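Local atomic coordinates of vibralactone Cyclase (Boreostereum vibrans, PDB entry 6KD0), a protein that probably catalyses the cyclisation that forms the fused bicyclic beta-lactone of vibralactone, using an alpha/beta-hydrolase fold. Residues Leu316-Met320 with Lys321-Lys325; Ala40-Glu44 with Val45-Asn49; Ser141-Thr144 with Gly145-Val149; Tyr243-Asn246 with Glu247-Asn250; Pro28-Pro31 with Phe32-Leu35. All blocks are in the same frame, centred on the assembly; numbering follows the deposited sequence.

Along the chain the order is contacts 5, 2, 3, 4 and 1. Contact 5 is the loop that leads into helix 35-54, and contact 2 is a stretch of that same helix, with centres about 15 Å apart. Contact 3 starts helix 144-158 and contact 4 ends helix 239-249; they meet where Ser142 N approaches Ala249 O. Contact 4 also meets contact 5, through Trp244 and Phe32, while contact 1, at the start of helix 321-338, meets contact 2 through Leu316. The N-terminal region thus packs against alpha/beta-hydrolase helices; side chains of Trp42 (contact 2) and Phe245 (contact 4) lie near, without touching, a probable Ser177-His311-Asp281 triad. Contacts 1 and 3 have centres about 31 Å apart.

Contact 1: residues Leu316-Met320 with Lys321-Lys325; sequences LFRSM and KLAQK
Ala323 CB sits 3.2 Å from Phe317 O and also faces the backbone of Arg318 and Met320, at the point where a type I beta turn, Phe317 to Met320, runs directly into helix 321-338. Met320 is the N-cap residue of that helix. The turn is closed by Met320 N, which donates to Phe317 O at 2.9 Å, and the first helical turn follows at once: Gln324 N donates to Met320 O at 3.0 Å with an N-H...O angle of 163°. The Ala323 methyl points into the turn, with Met320 CB 3.9 Å from Ala323 CB. The Met320 side chain lies alongside that of Leu322, pointing the same way. Its thioether is extended as far as SD and then bends at chi3 (75°), which lays the terminal methyl CE 4.1 Å from Leu322 CB. Beyond the junction, Met320 packs on Phe18 and Val21 of helix 18-24, and the ring of Phe317 makes an edge-to-face contact with Phe25. The aliphatic part of Arg318 passes by Ala323, CD lying 4.0 Å from Ala323 O. Bends at chi2 and chi3 fold this chain back, and NE donates to the backbone O of His314 while NH2 makes a salt bridge with Asp117. NE, NH1 and NH2 all have hydrogen-bond partners, which would fix the buried guanidinium; the NE and NH2 bonds tie the turn to helices 313-316 and 115-125. Gln324 CG comes 3.4 Å from Arg318 O.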
loop_
_atom_site.group_PDB
_atom_site.type_symbol
_atom_site.label_atom_id
_atom_site.label_comp_id
_atom_site.label_asym_id
_atom_site.label_seq_id
_atom_site.Cartn_x
_atom_site.Cartn_y
_atom_site.Cartn_z
ATOM N N LEU A 316 2.858 -1.021 13.550
ATOM C CA LEU A 316 2.525 -1.208 14.949
ATOM C C LEU A 316 3.743 -1.216 15.858
ATOM O O LEU A 316 3.594 -0.985 17.061
ATOM C CB LEU A 316 1.743 -2.510 15.125
ATOM C CG LEU A 316 0.235 -2.334 14.924
ATOM C CD1 LEU A 316 -0.147 -2.184 13.426
ATOM C CD2 LEU A 316 -0.518 -3.461 15.571
ATOM N N PHE A 317 4.939 -1.461 15.322
ATOM C CA PHE A 317 6.138 -1.574 16.147
ATOM C C PHE A 317 7.285 -0.792 15.525
ATOM O O PHE A 317 8.406 -1.281 15.431
ATOM C CB PHE A 317 6.514 -3.042 16.329
ATOM C CG PHE A 317 5.401 -3.882 16.886
ATOM C CD1 PHE A 317 5.118 -3.861 18.237
ATOM C CD2 PHE A 317 4.620 -4.674 16.055
ATOM C CE1 PHE A 317 4.084 -4.622 18.766
ATOM C CE2 PHE A 317 3.581 -5.447 16.574
ATOM C CZ PHE A 317 3.310 -5.418 17.933
ATOM N N ARG A 318 7.023 0.446 15.094
ATOM C CA ARG A 318 8.036 1.199 14.358
ATOM C C ARG A 318 9.319 1.397 15.162
ATOM O O ARG A 318 10.387 1.584 14.570
ATOM C CB ARG A 318 7.479 2.560 13.920
ATOM C CG ARG A 318 8.420 3.351 12.982
ATOM C CD ARG A 318 8.653 2.582 11.670
ATOM N NE ARG A 318 7.408 2.607 10.897
ATOM C CZ ARG A 318 7.074 3.582 10.055
ATOM N NH1 ARG A 318 7.917 4.590 9.832
ATOM N NH2 ARG A 318 5.898 3.555 9.429
ATOM N N SER A 319 9.256 1.323 16.492
ATOM C CA SER A 319 10.464 1.550 17.279
ATOM C C SER A 319 11.445 0.386 17.166
ATOM O O SER A 319 12.617 0.545 17.520
ATOM C CB SER A 319 10.104 1.819 18.740
ATOM O OG SER A 319 9.499 0.681 19.326
ATOM N N MET A 320 11.003 -0.768 16.666
ATOM C CA MET A 320 11.930 -1.849 16.356
ATOM C C MET A 320 12.938 -1.370 15.326
ATOM O O MET A 320 12.586 -0.653 14.384
ATOM C CB MET A 320 11.190 -3.068 15.799
ATOM C CG MET A 320 10.449 -3.924 16.802
ATOM S SD MET A 320 9.587 -5.263 15.953
ATOM C CE MET A 320 10.933 -6.372 15.549
ATOM N N LYS A 321 14.204 -1.755 15.512
ATOM C CA LYS A 321 15.209 -1.467 14.491
ATOM C C LYS A 321 14.830 -2.109 13.159
ATOM O O LYS A 321 15.023 -1.510 12.092
ATOM C CB LYS A 321 16.586 -1.947 14.955
ATOM C CG LYS A 321 17.109 -1.204 16.177
ATOM C CD LYS A 321 18.074 -2.056 17.002
ATOM C CE LYS A 321 17.596 -3.504 17.215
ATOM N NZ LYS A 321 16.292 -3.623 17.921
ATOM N N LEU A 322 14.253 -3.311 13.208
ATOM C CA LEU A 322 13.815 -3.989 11.988
ATOM C C LEU A 322 12.709 -3.216 11.270
ATOM O O LEU A 322 12.690 -3.153 10.033
ATOM C CB LEU A 322 13.338 -5.399 12.328
ATOM C CG LEU A 322 13.221 -6.397 11.183
ATOM C CD1 LEU A 322 14.551 -6.557 10.439
ATOM C CD2 LEU A 322 12.744 -7.722 11.721
ATOM N N ALA A 323 11.766 -2.648 12.032
ATOM C CA ALA A 323 10.690 -1.846 11.454
ATOM C C ALA A 323 11.235 -0.579 10.811
ATOM O O ALA A 323 10.782 -0.162 9.735
ATOM C CB ALA A 323 9.661 -1.512 12.534
ATOM N N GLN A 324 12.206 0.061 11.465
ATOM C CA GLN A 324 12.836 1.222 10.856
ATOM C C GLN A 324 13.522 0.829 9.561
ATOM O O GLN A 324 13.495 1.584 8.581
ATOM C CB GLN A 324 13.820 1.856 11.838
ATOM C CG GLN A 324 13.103 2.670 12.900
ATOM C CD GLN A 324 13.939 2.871 14.143
ATOM O OE1 GLN A 324 13.688 2.272 15.190
ATOM N NE2 GLN A 324 14.943 3.709 14.029
ATOM N N LYS A 325 14.106 -0.369 9.518
ATOM C CA LYS A 325 14.760 -0.795 8.284
ATOM C C LYS A 325 13.728 -1.019 7.188
ATOM O O LYS A 325 13.964 -0.679 6.021
ATOM C CB LYS A 325 15.586 -2.056 8.529
ATOM C CG LYS A 325 16.456 -2.436 7.348
ATOM C CD LYS A 325 17.439 -3.547 7.700
ATOM C CE LYS A 325 18.152 -4.087 6.455
ATOM N NZ LYS A 325 17.827 -5.530 6.223
#

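Contact 2: residues Ala40-Glu44 with Val45-Asn49; sequences AFWDE and VVIPN
Phe41 O is shared by two backbone donors: Val45 N at 2.9 Å, lying 35° above the carbonyl plane, and Val46 N at 3.1 Å, in that plane. The fork marks a wider pi-type turn in helix 35-54, and Ile47 N continues the five-residue spacing by donating to Trp42 O at 3.1 Å. Farther on, Pro48 CG rests 3.3 Å from Asp43 O, where the helix kinks. Val46 is wedged between two aromatic side chains. Its CG1, anti to the backbone N (chi1 -179°), lies over one face of the Trp42 indole in a CH-pi contact, 3.8 Å from the centroid of the six-membered ring and 20° off its normal. The other methyl, CG2, reaches the Phe41 ring at CE2, 3.4 Å away. Phe41 also meets Val45, whose CB is 3.7 Å from CE1, while Ile47 CG1 stands at the edge of the indole, near its plane. Outside the helix, Trp42 packs on Cys103, Met113 and Met315, close to the probable catalytic triad but not touching it, and Leu316 bears on both Trp42 and Val46. Phe41 O and Trp42 O stay bonded through the wide turn, whereas Pro48, with no N-H, gives no bond back to the preceding turn, consistent with the kink there; the Val46-aromatic contacts are apolar.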
loop_
_atom_site.group_PDB
_atom_site.type_symbol
_atom_site.label_atom_id
_atom_site.label_comp_id
_atom_site.label_asym_id
_atom_site.label_seq_id
_atom_site.Cartn_x
_atom_site.Cartn_y
_atom_site.Cartn_z
ATOM N N ALA A 40 -11.371 2.261 16.200
ATOM C CA ALA A 40 -10.960 3.018 17.383
ATOM C C ALA A 40 -9.537 2.683 17.789
ATOM O O ALA A 40 -8.828 3.538 18.331
ATOM C CB ALA A 40 -11.911 2.746 18.551
ATOM N N PHE A 41 -9.111 1.432 17.569
ATOM C CA PHE A 41 -7.757 1.036 17.945
ATOM C C PHE A 41 -6.733 1.757 17.089
ATOM O O PHE A 41 -5.674 2.192 17.581
ATOM C CB PHE A 41 -7.589 -0.480 17.798
ATOM C CG PHE A 41 -6.213 -0.984 18.192
ATOM C CD1 PHE A 41 -5.778 -0.902 19.513
ATOM C CD2 PHE A 41 -5.367 -1.543 17.247
ATOM C CE1 PHE A 41 -4.522 -1.359 19.878
ATOM C CE2 PHE A 41 -4.102 -2.016 17.614
ATOM C CZ PHE A 41 -3.682 -1.919 18.923
ATOM N N TRP A 42 -7.010 1.847 15.782
ATOM C CA TRP A 42 -6.123 2.623 14.918
ATOM C C TRP A 42 -6.151 4.103 15.290
ATOM O O TRP A 42 -5.105 4.763 15.310
ATOM C CB TRP A 42 -6.485 2.406 13.444
ATOM C CG TRP A 42 -5.799 1.180 12.924
ATOM C CD1 TRP A 42 -6.216 -0.107 13.061
ATOM C CD2 TRP A 42 -4.537 1.131 12.239
ATOM N NE1 TRP A 42 -5.292 -0.965 12.494
ATOM C CE2 TRP A 42 -4.259 -0.225 11.974
ATOM C CE3 TRP A 42 -3.626 2.103 11.817
ATOM C CZ2 TRP A 42 -3.106 -0.635 11.299
ATOM C CZ3 TRP A 42 -2.489 1.704 11.154
ATOM C CH2 TRP A 42 -2.236 0.339 10.897
ATOM N N ASP A 43 -7.332 4.632 15.622
ATOM C CA ASP A 43 -7.452 6.060 15.934
ATOM C C ASP A 43 -6.800 6.427 17.271
ATOM O O ASP A 43 -6.289 7.544 17.436
ATOM C CB ASP A 43 -8.929 6.455 15.946
ATOM C CG ASP A 43 -9.136 7.939 16.183
ATOM O OD1 ASP A 43 -8.707 8.750 15.333
ATOM O OD2 ASP A 43 -9.735 8.288 17.224
ATOM N N GLU A 44 -6.826 5.516 18.241
ATOM C CA GLU A 44 -6.479 5.841 19.622
ATOM C C GLU A 44 -5.121 5.311 20.038
ATOM O O GLU A 44 -4.501 5.869 20.952
ATOM C CB GLU A 44 -7.560 5.298 20.572
ATOM C CG GLU A 44 -8.878 6.074 20.463
ATOM C CD GLU A 44 -10.100 5.333 21.013
ATOM O OE1 GLU A 44 -9.940 4.345 21.762
ATOM O OE2 GLU A 44 -11.231 5.742 20.680
ATOM N N VAL A 45 -4.634 4.261 19.383
ATOM C CA VAL A 45 -3.407 3.617 19.813
ATOM C C VAL A 45 -2.383 3.639 18.684
ATOM O O VAL A 45 -1.283 4.172 18.853
ATOM C CB VAL A 45 -3.661 2.173 20.297
ATOM C CG1 VAL A 45 -2.334 1.504 20.679
ATOM C CG2 VAL A 45 -4.598 2.173 21.495
ATOM N N VAL A 46 -2.729 3.084 17.518
ATOM C CA VAL A 46 -1.687 2.827 16.520
ATOM C C VAL A 46 -1.135 4.134 15.962
ATOM O O VAL A 46 0.083 4.358 15.957
ATOM C CB VAL A 46 -2.209 1.910 15.399
ATOM C CG1 VAL A 46 -1.105 1.642 14.415
ATOM C CG2 VAL A 46 -2.706 0.603 15.977
ATOM N N ILE A 47 -2.006 5.015 15.485
ATOM C CA ILE A 47 -1.527 6.245 14.853
ATOM C C ILE A 47 -0.941 7.185 15.904
ATOM O O ILE A 47 0.133 7.753 15.655
ATOM C CB ILE A 47 -2.631 6.927 14.027
ATOM C CG1 ILE A 47 -3.064 6.006 12.879
ATOM C CG2 ILE A 47 -2.117 8.250 13.431
ATOM C CD1 ILE A 47 -4.316 6.456 12.171
ATOM N N PRO A 48 -1.570 7.388 17.074
ATOM C CA PRO A 48 -0.913 8.243 18.085
ATOM C C PRO A 48 0.469 7.758 18.474
ATOM O O PRO A 48 1.398 8.573 18.575
ATOM C CB PRO A 48 -1.896 8.202 19.262
ATOM C CG PRO A 48 -3.208 8.049 18.597
ATOM C CD PRO A 48 -2.941 7.050 17.493
ATOM N N ASN A 49 0.647 6.450 18.662
ATOM C CA ASN A 49 1.959 5.923 19.044
ATOM C C ASN A 49 2.960 6.016 17.893
ATOM O O ASN A 49 4.143 6.334 18.105
ATOM C CB ASN A 49 1.829 4.470 19.513
ATOM C CG ASN A 49 1.179 4.342 20.890
ATOM O OD1 ASN A 49 0.929 5.326 21.587
ATOM N ND2 ASN A 49 0.900 3.109 21.280
#

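Contact 3: residues Ser141-Thr144 with Gly145-Val149; sequences SSPT and GAKDV
Ser141-Thr144 form a cis-proline (type VI) beta turn, its cis peptide bond between Ser142 and Pro143, that runs into helix 144-158 with Pro143 at the N-cap position. Two regular helical bonds follow at once: Lys147 N donates to Pro143 O at 2.9 Å and Asp148 N to Thr144 O, also at 2.9 Å, both with N-H...O angles of 162°. Before them, Ser141 O receives two donors from a single residue, Thr144 N and Thr144 OG1, each at 2.9 Å. The hydroxyl bond runs nearly along the C=O axis. Thr144 has OG1 beside its own backbone N (chi1 -61°), which turns the hydroxyl back over the loop and places CG2 on the side of Gly145. The Pro143 ring and the Lys147 side chain lie side by side, pointing the same way, and Pro143 CG is 4.1 Å from Lys147 CE. Closer to the backbone, Lys147 CG passes 3.4 Å from Pro143 O, so the aliphatic chain follows the bonded carbonyl before reaching the proline. The Asp148 carboxylate folds back toward Thr144, its CG 3.4 Å from Thr144 O, but both its oxygens are bonded outside the two segments, OD1 in a salt bridge with Arg135, whose side chain also touches Thr144. Ala146 faces helix 178-192, against Leu182 and Trp189, while the loop backbone at Ser142 bonds to that of Ala249. The two bonds to Ser141 O hold the turn against the first helical residue, and the nearby N-terminal end of the helix, together with Arg135, would probably favour the charged form of Asp148.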
loop_
_atom_site.group_PDB
_atom_site.type_symbol
_atom_site.label_atom_id
_atom_site.label_comp_id
_atom_site.label_asym_id
_atom_site.label_seq_id
_atom_site.Cartn_x
_atom_site.Cartn_y
_atom_site.Cartn_z
ATOM N N SER A 141 -19.477 -0.830 -0.761
ATOM C CA SER A 141 -18.948 -2.110 -1.248
ATOM C C SER A 141 -17.942 -1.898 -2.374
ATOM O O SER A 141 -18.024 -0.913 -3.116
ATOM C CB SER A 141 -20.083 -3.001 -1.763
ATOM O OG SER A 141 -21.014 -3.210 -0.723
ATOM N N SER A 142 -17.011 -2.850 -2.515
ATOM C CA SER A 142 -16.135 -2.884 -3.684
ATOM C C SER A 142 -16.988 -2.911 -4.953
ATOM O O SER A 142 -17.978 -3.640 -5.005
ATOM C CB SER A 142 -15.228 -4.122 -3.632
ATOM O OG SER A 142 -14.537 -4.321 -4.868
ATOM N N PRO A 143 -16.621 -2.178 -6.011
ATOM C CA PRO A 143 -15.366 -1.448 -6.203
ATOM C C PRO A 143 -15.408 0.045 -5.903
ATOM O O PRO A 143 -14.673 0.810 -6.544
ATOM C CB PRO A 143 -15.079 -1.673 -7.687
ATOM C CG PRO A 143 -16.460 -1.713 -8.315
ATOM C CD PRO A 143 -17.420 -2.218 -7.251
ATOM N N THR A 144 -16.169 0.479 -4.898
ATOM C CA THR A 144 -16.235 1.915 -4.628
ATOM C C THR A 144 -14.882 2.458 -4.199
ATOM O O THR A 144 -14.435 3.497 -4.697
ATOM C CB THR A 144 -17.295 2.225 -3.578
ATOM O OG1 THR A 144 -18.559 1.803 -4.097
ATOM C CG2 THR A 144 -17.310 3.728 -3.284
ATOM N N GLY A 145 -14.211 1.763 -3.281
ATOM C CA GLY A 145 -12.902 2.226 -2.839
ATOM C C GLY A 145 -11.910 2.328 -3.981
ATOM O O GLY A 145 -11.200 3.335 -4.122
ATOM N N ALA A 146 -11.871 1.298 -4.835
ATOM C CA ALA A 146 -10.975 1.294 -5.985
ATOM C C ALA A 146 -11.290 2.437 -6.945
ATOM O O ALA A 146 -10.381 3.099 -7.463
ATOM C CB ALA A 146 -11.049 -0.057 -6.694
ATOM N N LYS A 147 -12.579 2.685 -7.200
ATOM C CA LYS A 147 -12.948 3.785 -8.079
ATOM C C LYS A 147 -12.544 5.132 -7.484
ATOM O O LYS A 147 -12.099 6.015 -8.220
ATOM C CB LYS A 147 -14.443 3.736 -8.389
ATOM C CG LYS A 147 -14.817 2.611 -9.371
ATOM C CD LYS A 147 -16.283 2.729 -9.812
ATOM C CE LYS A 147 -16.698 1.571 -10.715
ATOM N NZ LYS A 147 -15.752 1.388 -11.860
ATOM N N ASP A 148 -12.676 5.308 -6.156
ATOM C CA ASP A 148 -12.192 6.538 -5.518
ATOM C C ASP A 148 -10.686 6.688 -5.681
ATOM O O ASP A 148 -10.192 7.782 -5.975
ATOM C CB ASP A 148 -12.531 6.564 -4.027
ATOM C CG ASP A 148 -14.025 6.775 -3.749
ATOM O OD1 ASP A 148 -14.822 6.996 -4.690
ATOM O OD2 ASP A 148 -14.392 6.714 -2.555
ATOM N N VAL A 149 -9.942 5.606 -5.465
ATOM C CA VAL A 149 -8.489 5.659 -5.633
ATOM C C VAL A 149 -8.146 6.075 -7.056
ATOM O O VAL A 149 -7.245 6.902 -7.293
ATOM C CB VAL A 149 -7.872 4.297 -5.265
ATOM C CG1 VAL A 149 -6.399 4.228 -5.681
ATOM C CG2 VAL A 149 -8.025 4.035 -3.743
#

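Contact 4: residues Tyr243-Asn246 with Glu247-Asn250; sequences YWFN and ELAN
Trp244 lays one face of its indole against the CD1 methyl of Leu248, one turn farther along helix 239-249 of the alpha/beta-hydrolase domain. This is a CH-pi contact: Leu248 CD1 lies 3.6 Å from the centroid of the six-membered ring and only 7° off its normal. With Trp244 CG anti to the backbone N (chi1 -177°), the indole swings toward the following turn, where the leucine branch reaches it. The same methyl is 4.2 Å from Phe245 CD1, so Leu248 joins two aromatic neighbours. Those two rings also meet each other, Trp244 CE3 standing 4.1 Å above the centre of the Phe245 ring. Glu247 OE2 comes obliquely to 4.2 Å from Trp244 CD1, the carboxylate plane 86° from the ring. Beyond the helix, Trp244 makes an edge-to-face contact with Phe32 and packs on Leu35 and Arg38, joining this helix to the N-terminal region. Regular backbone bonds underlie the packing: Glu247 N donates to Tyr243 O at 2.9 Å and Leu248 N to Trp244 O at the same length. Ala249 N to Phe245 O is longer and more bent. At Asn250 the chain leaves the helix with positive phi, and its backbone continues the series only weakly, Asn250 N lying 3.3 Å from Asn246 O.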
loop_
_atom_site.group_PDB
_atom_site.type_symbol
_atom_site.label_atom_id
_atom_site.label_comp_id
_atom_site.label_asym_id
_atom_site.label_seq_id
_atom_site.Cartn_x
_atom_site.Cartn_y
_atom_site.Cartn_z
ATOM N N TYR A 243 -10.679 -13.484 5.703
ATOM C CA TYR A 243 -12.005 -13.820 5.182
ATOM C C TYR A 243 -13.050 -12.792 5.614
ATOM O O TYR A 243 -13.966 -12.455 4.847
ATOM C CB TYR A 243 -12.409 -15.227 5.644
ATOM C CG TYR A 243 -11.859 -16.332 4.771
ATOM C CD1 TYR A 243 -10.496 -16.443 4.542
ATOM C CD2 TYR A 243 -12.706 -17.254 4.161
ATOM C CE1 TYR A 243 -9.975 -17.452 3.733
ATOM C CE2 TYR A 243 -12.207 -18.265 3.356
ATOM C CZ TYR A 243 -10.839 -18.361 3.149
ATOM O OH TYR A 243 -10.325 -19.357 2.346
ATOM N N TRP A 244 -12.931 -12.274 6.840
ATOM C CA TRP A 244 -13.909 -11.289 7.299
ATOM C C TRP A 244 -13.805 -9.990 6.496
ATOM O O TRP A 244 -14.825 -9.403 6.121
ATOM C CB TRP A 244 -13.732 -11.051 8.803
ATOM C CG TRP A 244 -14.712 -10.102 9.440
ATOM C CD1 TRP A 244 -16.054 -10.295 9.630
ATOM C CD2 TRP A 244 -14.402 -8.835 10.025
ATOM N NE1 TRP A 244 -16.600 -9.207 10.282
ATOM C CE2 TRP A 244 -15.604 -8.300 10.533
ATOM C CE3 TRP A 244 -13.224 -8.091 10.150
ATOM C CZ2 TRP A 244 -15.660 -7.062 11.171
ATOM C CZ3 TRP A 244 -13.281 -6.868 10.787
ATOM C CH2 TRP A 244 -14.493 -6.364 11.289
ATOM N N PHE A 245 -12.579 -9.518 6.229
ATOM C CA PHE A 245 -12.418 -8.295 5.444
ATOM C C PHE A 245 -12.926 -8.485 4.011
ATOM O O PHE A 245 -13.517 -7.563 3.422
ATOM C CB PHE A 245 -10.950 -7.834 5.454
ATOM C CG PHE A 245 -10.526 -7.139 6.730
ATOM C CD1 PHE A 245 -11.111 -5.944 7.122
ATOM C CD2 PHE A 245 -9.514 -7.672 7.522
ATOM C CE1 PHE A 245 -10.714 -5.303 8.305
ATOM C CE2 PHE A 245 -9.115 -7.037 8.698
ATOM C CZ PHE A 245 -9.723 -5.856 9.089
ATOM N N ASN A 246 -12.692 -9.672 3.429
ATOM C CA ASN A 246 -13.256 -9.970 2.109
ATOM C C ASN A 246 -14.776 -9.915 2.143
ATOM O O ASN A 246 -15.416 -9.402 1.215
ATOM C CB ASN A 246 -12.807 -11.359 1.622
ATOM C CG ASN A 246 -11.330 -11.419 1.301
ATOM O OD1 ASN A 246 -10.743 -10.449 0.861
ATOM N ND2 ASN A 246 -10.731 -12.589 1.492
ATOM N N GLU A 247 -15.374 -10.471 3.198
ATOM C CA GLU A 247 -16.826 -10.432 3.346
ATOM C C GLU A 247 -17.353 -9.003 3.504
ATOM O O GLU A 247 -18.372 -8.642 2.910
ATOM C CB GLU A 247 -17.231 -11.289 4.546
ATOM C CG GLU A 247 -18.730 -11.279 4.802
ATOM C CD GLU A 247 -19.123 -12.149 5.974
ATOM O OE1 GLU A 247 -20.314 -12.518 6.055
ATOM O OE2 GLU A 247 -18.247 -12.463 6.809
ATOM N N LEU A 248 -16.680 -8.180 4.314
ATOM C CA LEU A 248 -17.105 -6.790 4.483
ATOM C C LEU A 248 -17.062 -6.047 3.153
ATOM O O LEU A 248 -17.908 -5.182 2.878
ATOM C CB LEU A 248 -16.215 -6.084 5.506
ATOM C CG LEU A 248 -16.260 -6.479 6.985
ATOM C CD1 LEU A 248 -15.229 -5.654 7.738
ATOM C CD2 LEU A 248 -17.642 -6.263 7.569
ATOM N N ALA A 249 -16.086 -6.379 2.306
ATOM C CA ALA A 249 -15.952 -5.655 1.045
ATOM C C ALA A 249 -17.079 -6.002 0.070
ATOM O O ALA A 249 -17.388 -5.208 -0.831
ATOM C CB ALA A 249 -14.593 -5.940 0.416
ATOM N N ASN A 250 -17.663 -7.187 0.213
ATOM C CA ASN A 250 -18.884 -7.576 -0.485
ATOM C C ASN A 250 -18.859 -7.279 -1.990
ATOM O O ASN A 250 -19.757 -6.611 -2.507
ATOM C CB ASN A 250 -20.073 -6.885 0.167
ATOM C CG ASN A 250 -21.404 -7.441 -0.302
ATOM O OD1 ASN A 250 -21.546 -8.640 -0.463
ATOM N ND2 ASN A 250 -22.367 -6.568 -0.539
#

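Contact 5: residues Pro28-Pro31 with Phe32-Leu35; sequences PTDP and FPPL
The Phe32 ring is met obliquely by Pro31 O, in the proline-rich loop that joins helix 18-24 to helix 35-54. With CG anti to its backbone N (chi1 -164°), the ring is turned toward other parts of the fold. There it touches Lys240 and Glu241 of helix 239-249 and makes a cation-pi contact with Arg38, whose NE also bonds to Pro33 O. The other flat group, the Asp30 carboxylate, lies by Pro33 and Pro34. The Pro28 and Pro33 rings meet at about a right angle, CG to CG at 4.0 Å. Pro33 has a second neighbour at the same atom: Asp30 CB is 4.0 Å from Pro33 CG. No hydrogen bond links 28-31 to 32-35, and all four prolines, Pro28, Pro31, Pro33 and Pro34, lack an N-H. The bend, on the protein surface, probably owes its shape to the restricted proline backbones and to van der Waals contacts. Pro34 then occupies the N-cap position of helix 35-54. The Asp30 carboxylate reaches across the bend to the next prolines: Asp30 OD2 lies 3.7 Å from Pro33 CA and 3.8 Å from Pro34 CD.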
loop_
_atom_site.group_PDB
_atom_site.type_symbol
_atom_site.label_atom_id
_atom_site.label_comp_id
_atom_site.label_asym_id
_atom_site.label_seq_id
_atom_site.Cartn_x
_atom_site.Cartn_y
_atom_site.Cartn_z
ATOM N N PRO A 28 -6.351 -7.248 23.058
ATOM C CA PRO A 28 -7.683 -7.110 23.656
ATOM C C PRO A 28 -8.188 -8.464 24.123
ATOM O O PRO A 28 -7.761 -9.521 23.650
ATOM C CB PRO A 28 -8.534 -6.556 22.509
ATOM C CG PRO A 28 -7.871 -7.118 21.286
ATOM C CD PRO A 28 -6.390 -7.079 21.593
ATOM N N THR A 29 -9.107 -8.426 25.082
ATOM C CA THR A 29 -9.666 -9.668 25.602
ATOM C C THR A 29 -10.762 -10.243 24.708
ATOM O O THR A 29 -11.105 -11.418 24.862
ATOM C CB THR A 29 -10.200 -9.446 27.018
ATOM O OG1 THR A 29 -11.069 -8.301 27.037
ATOM C CG2 THR A 29 -9.030 -9.224 27.988
ATOM N N ASP A 30 -11.285 -9.449 23.766
ATOM C CA ASP A 30 -12.307 -9.908 22.819
ATOM C C ASP A 30 -11.787 -11.069 21.978
ATOM O O ASP A 30 -10.719 -10.941 21.375
ATOM C CB ASP A 30 -12.673 -8.786 21.843
ATOM C CG ASP A 30 -13.559 -7.733 22.439
ATOM O OD1 ASP A 30 -14.092 -7.937 23.546
ATOM O OD2 ASP A 30 -13.741 -6.695 21.769
ATOM N N PRO A 31 -12.537 -12.167 21.836
ATOM C CA PRO A 31 -12.136 -13.178 20.840
ATOM C C PRO A 31 -12.054 -12.614 19.434
ATOM O O PRO A 31 -11.134 -12.956 18.684
ATOM C CB PRO A 31 -13.237 -14.244 20.953
ATOM C CG PRO A 31 -13.869 -14.007 22.292
ATOM C CD PRO A 31 -13.781 -12.545 22.530
ATOM N N PHE A 32 -12.984 -11.739 19.065
ATOM C CA PHE A 32 -12.972 -11.095 17.750
ATOM C C PHE A 32 -13.532 -9.681 17.895
ATOM O O PHE A 32 -14.757 -9.479 17.891
ATOM C CB PHE A 32 -13.750 -11.898 16.710
ATOM C CG PHE A 32 -13.460 -11.487 15.294
ATOM C CD1 PHE A 32 -14.131 -10.419 14.721
ATOM C CD2 PHE A 32 -12.505 -12.160 14.539
ATOM C CE1 PHE A 32 -13.865 -10.029 13.414
ATOM C CE2 PHE A 32 -12.232 -11.779 13.227
ATOM C CZ PHE A 32 -12.916 -10.706 12.667
ATOM N N PRO A 33 -12.667 -8.677 18.016
ATOM C CA PRO A 33 -13.126 -7.298 18.183
ATOM C C PRO A 33 -13.986 -6.858 17.012
ATOM O O PRO A 33 -13.680 -7.183 15.854
ATOM C CB PRO A 33 -11.819 -6.491 18.237
ATOM C CG PRO A 33 -10.775 -7.473 18.617
ATOM C CD PRO A 33 -11.198 -8.795 18.069
ATOM N N PRO A 34 -15.058 -6.113 17.273
ATOM C CA PRO A 34 -15.929 -5.629 16.195
ATOM C C PRO A 34 -15.264 -4.489 15.431
ATOM O O PRO A 34 -14.259 -3.926 15.863
ATOM C CB PRO A 34 -17.177 -5.142 16.935
ATOM C CG PRO A 34 -16.662 -4.734 18.297
ATOM C CD PRO A 34 -15.474 -5.616 18.600
ATOM N N LEU A 35 -15.856 -4.154 14.276
ATOM C CA LEU A 35 -15.253 -3.155 13.393
ATOM C C LEU A 35 -15.011 -1.830 14.108
ATOM O O LEU A 35 -13.950 -1.206 13.941
ATOM C CB LEU A 35 -16.135 -2.931 12.160
ATOM C CG LEU A 35 -15.544 -1.958 11.137
ATOM C CD1 LEU A 35 -14.093 -2.305 10.776
ATOM C CD2 LEU A 35 -16.407 -1.945 9.911
#